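Local atomic coordinates of transcriptional activator PlcR protein (Bacillus thuringiensis, PDB entry 3U3W), a protein that activates transcription as a DNA-binding virulence regulator controlled by the quorum-sensing signal peptide PapR. Residues Thr20-Gln23 and Leu24-Ile28. Numbering follows the deposited sequence.
Sequences TQKQ and LSENI. With nucleotides of chain E.
The side chain of Ser25 folds back over the preceding turn of helix 21-25, where its OG donates to Lys22 O at 2.9 Å. Helix 21-25 is the first helix of the helix-turn-helix motif, with helix 31-38 following in the recognition-helix position, and here its N-terminal end meets the DNA backbone. Thr20 is the N-cap, forming a capping box with Gln23: Thr20 N donates to Gln23 OE1 at 3.2 Å from above the amide carbonyl plane, while the return bond from Gln23 N to Thr20 OG1 is weak. A chi1 of 63° turns OG1 toward the first turn, where it faces Gln23 N and also donates to the phosphate oxygen OP1 of DC1 of chain E.

The next phosphate is met by the helix end itself, Gln21 N reaching OP2 of DT2 of chain E over 3.0 Å in a nearly straight bond. Positive potential at a helix N-terminus would probably strengthen this grip. Gln21 runs on, extended, beside the DT2 sugar, and its NE2 bonds OP2 of DA3 of chain E; Glu38 of helix 31-38 accepts from the same nitrogen and so helps to fix the amide. The segment thus holds the phosphates of three successive nucleotides, a backbone contact that does not itself distinguish bases.

Behind the cap, Leu24 N and Ser25 N close regular turns onto Thr20 O and Gln21 O, and the buried leucine packs against Arg14 and Leu56. At the outer face, Lys22 and Glu26 cross at about a right angle; no salt bridge forms, and Lys22 NZ lies 3.5 Å from Glu26 CG.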
# COMPACT_ATOMS: atom_id res chain seq x y z
N THR A 20 -19.78 -11.22 22.65
CA THR A 20 -19.98 -12.63 22.95
C THR A 20 -20.35 -13.35 21.65
O THR A 20 -20.60 -12.70 20.63
CB THR A 20 -21.12 -12.85 23.95
OG1 THR A 20 -22.35 -12.38 23.39
CG2 THR A 20 -20.83 -12.11 25.25
N GLN A 21 -20.41 -14.68 21.71
CA GLN A 21 -20.74 -15.47 20.53
C GLN A 21 -22.09 -15.07 19.95
O GLN A 21 -22.23 -14.95 18.73
CB GLN A 21 -20.72 -16.97 20.85
CG GLN A 21 -19.37 -17.48 21.32
CD GLN A 21 -19.31 -19.00 21.39
OE1 GLN A 21 -20.33 -19.68 21.52
NE2 GLN A 21 -18.10 -19.53 21.28
N LYS A 22 -23.07 -14.86 20.82
CA LYS A 22 -24.39 -14.44 20.39
C LYS A 22 -24.31 -13.13 19.61
O LYS A 22 -24.88 -13.01 18.52
CB LYS A 22 -25.34 -14.30 21.59
CG LYS A 22 -26.78 -13.92 21.20
CD LYS A 22 -27.43 -14.98 20.32
CE LYS A 22 -28.63 -14.43 19.54
NZ LYS A 22 -28.24 -13.67 18.30
N GLN A 23 -23.58 -12.16 20.17
CA GLN A 23 -23.45 -10.85 19.55
C GLN A 23 -22.81 -10.95 18.18
O GLN A 23 -23.25 -10.31 17.22
CB GLN A 23 -22.62 -9.93 20.43
CG GLN A 23 -23.33 -9.50 21.70
CD GLN A 23 -22.52 -8.50 22.50
OE1 GLN A 23 -21.75 -8.87 23.39
NE2 GLN A 23 -22.68 -7.21 22.18
N LEU A 24 -21.75 -11.75 18.11
CA LEU A 24 -20.99 -11.92 16.89
C LEU A 24 -21.83 -12.60 15.83
O LEU A 24 -21.77 -12.23 14.65
CB LEU A 24 -19.72 -12.74 17.19
CG LEU A 24 -18.78 -13.06 16.03
CD1 LEU A 24 -18.43 -11.80 15.24
CD2 LEU A 24 -17.53 -13.74 16.55
N SER A 25 -22.62 -13.59 16.24
CA SER A 25 -23.40 -14.40 15.32
C SER A 25 -24.57 -13.67 14.65
O SER A 25 -25.11 -14.15 13.65
CB SER A 25 -23.89 -15.69 16.00
OG SER A 25 -24.88 -15.45 16.99
N GLU A 26 -24.95 -12.51 15.19
CA GLU A 26 -26.14 -11.78 14.73
C GLU A 26 -26.18 -11.47 13.24
O GLU A 26 -25.25 -10.86 12.68
CB GLU A 26 -26.33 -10.50 15.55
CG GLU A 26 -26.93 -10.74 16.93
CD GLU A 26 -26.61 -9.63 17.92
OE1 GLU A 26 -26.85 -9.82 19.14
OE2 GLU A 26 -26.10 -8.57 17.49
N ASN A 27 -27.26 -11.88 12.59
CA ASN A 27 -27.48 -11.61 11.17
C ASN A 27 -26.51 -12.37 10.28
O ASN A 27 -26.54 -12.24 9.05
CB ASN A 27 -27.41 -10.11 10.88
CG ASN A 27 -28.56 -9.35 11.52
OD1 ASN A 27 -29.70 -9.39 11.03
ND2 ASN A 27 -28.28 -8.66 12.62
N ILE A 28 -25.65 -13.16 10.91
CA ILE A 28 -24.66 -13.94 10.19
C ILE A 28 -24.97 -15.43 10.26
O ILE A 28 -25.09 -16.10 9.24
CB ILE A 28 -23.25 -13.67 10.74
CG1 ILE A 28 -22.97 -12.16 10.76
CG2 ILE A 28 -22.21 -14.38 9.90
CD1 ILE A 28 -21.58 -11.79 11.23
P DT E 2 -19.43 -16.30 25.53
OP1 DT E 2 -18.19 -15.51 25.69
OP2 DT E 2 -20.33 -16.08 24.37
O5' DT E 2 -19.02 -17.84 25.55
C5' DT E 2 -20.01 -18.80 25.76
C4' DT E 2 -19.39 -20.14 26.01
O4' DT E 2 -20.44 -20.96 26.56
C3' DT E 2 -18.96 -20.89 24.74
O3' DT E 2 -18.12 -21.95 25.13
C2' DT E 2 -20.31 -21.39 24.22
C1' DT E 2 -20.99 -21.77 25.54
N1 DT E 2 -22.47 -21.59 25.51
C2 DT E 2 -23.23 -22.64 25.96
O2 DT E 2 -22.75 -23.67 26.38
N3 DT E 2 -24.59 -22.43 25.92
C4 DT E 2 -25.23 -21.29 25.47
O4 DT E 2 -26.45 -21.20 25.46
C5 DT E 2 -24.37 -20.23 25.01
C7 DT E 2 -24.97 -18.95 24.50
C6 DT E 2 -23.04 -20.42 25.05
P DC E 1 -25.18 -14.66 26.15
OP1 DC E 1 -24.13 -14.30 25.17
OP2 DC E 1 -26.12 -15.76 25.84
O5' DC E 1 -24.54 -14.93 27.60
C5' DC E 1 -23.34 -14.28 28.04
C4' DC E 1 -22.20 -15.28 28.14
O4' DC E 1 -22.63 -16.46 28.89
C3' DC E 1 -21.70 -15.81 26.80
O3' DC E 1 -20.30 -16.14 26.87
C2' DC E 1 -22.59 -17.04 26.60
C1' DC E 1 -22.68 -17.59 28.03
N1 DC E 1 -23.92 -18.42 28.28
C2 DC E 1 -23.82 -19.78 28.63
O2 DC E 1 -22.70 -20.30 28.75
N3 DC E 1 -24.95 -20.50 28.85
C4 DC E 1 -26.14 -19.92 28.72
N4 DC E 1 -27.23 -20.67 28.94
C5 DC E 1 -26.28 -18.54 28.35
C6 DC E 1 -25.16 -17.84 28.15
P DA E 3 -17.50 -22.94 24.03
OP1 DA E 3 -16.14 -23.35 24.50
OP2 DA E 3 -17.67 -22.31 22.70
O5' DA E 3 -18.41 -24.24 24.15
C5' DA E 3 -18.50 -24.86 25.41
C4' DA E 3 -19.26 -26.16 25.28
O4' DA E 3 -20.67 -25.91 25.16
C3' DA E 3 -18.90 -27.01 24.07
O3' DA E 3 -18.94 -28.33 24.55
C2' DA E 3 -19.99 -26.70 23.06
C1' DA E 3 -21.19 -26.44 23.96
N9 DA E 3 -22.17 -25.46 23.48
C8 DA E 3 -21.96 -24.26 22.86
N7 DA E 3 -23.06 -23.60 22.58
C5 DA E 3 -24.07 -24.42 23.05
C6 DA E 3 -25.48 -24.29 23.05
N6 DA E 3 -26.15 -23.24 22.55
N1 DA E 3 -26.18 -25.31 23.60
C2 DA E 3 -25.53 -26.36 24.10
N3 DA E 3 -24.22 -26.58 24.16
C4 DA E 3 -23.54 -25.57 23.61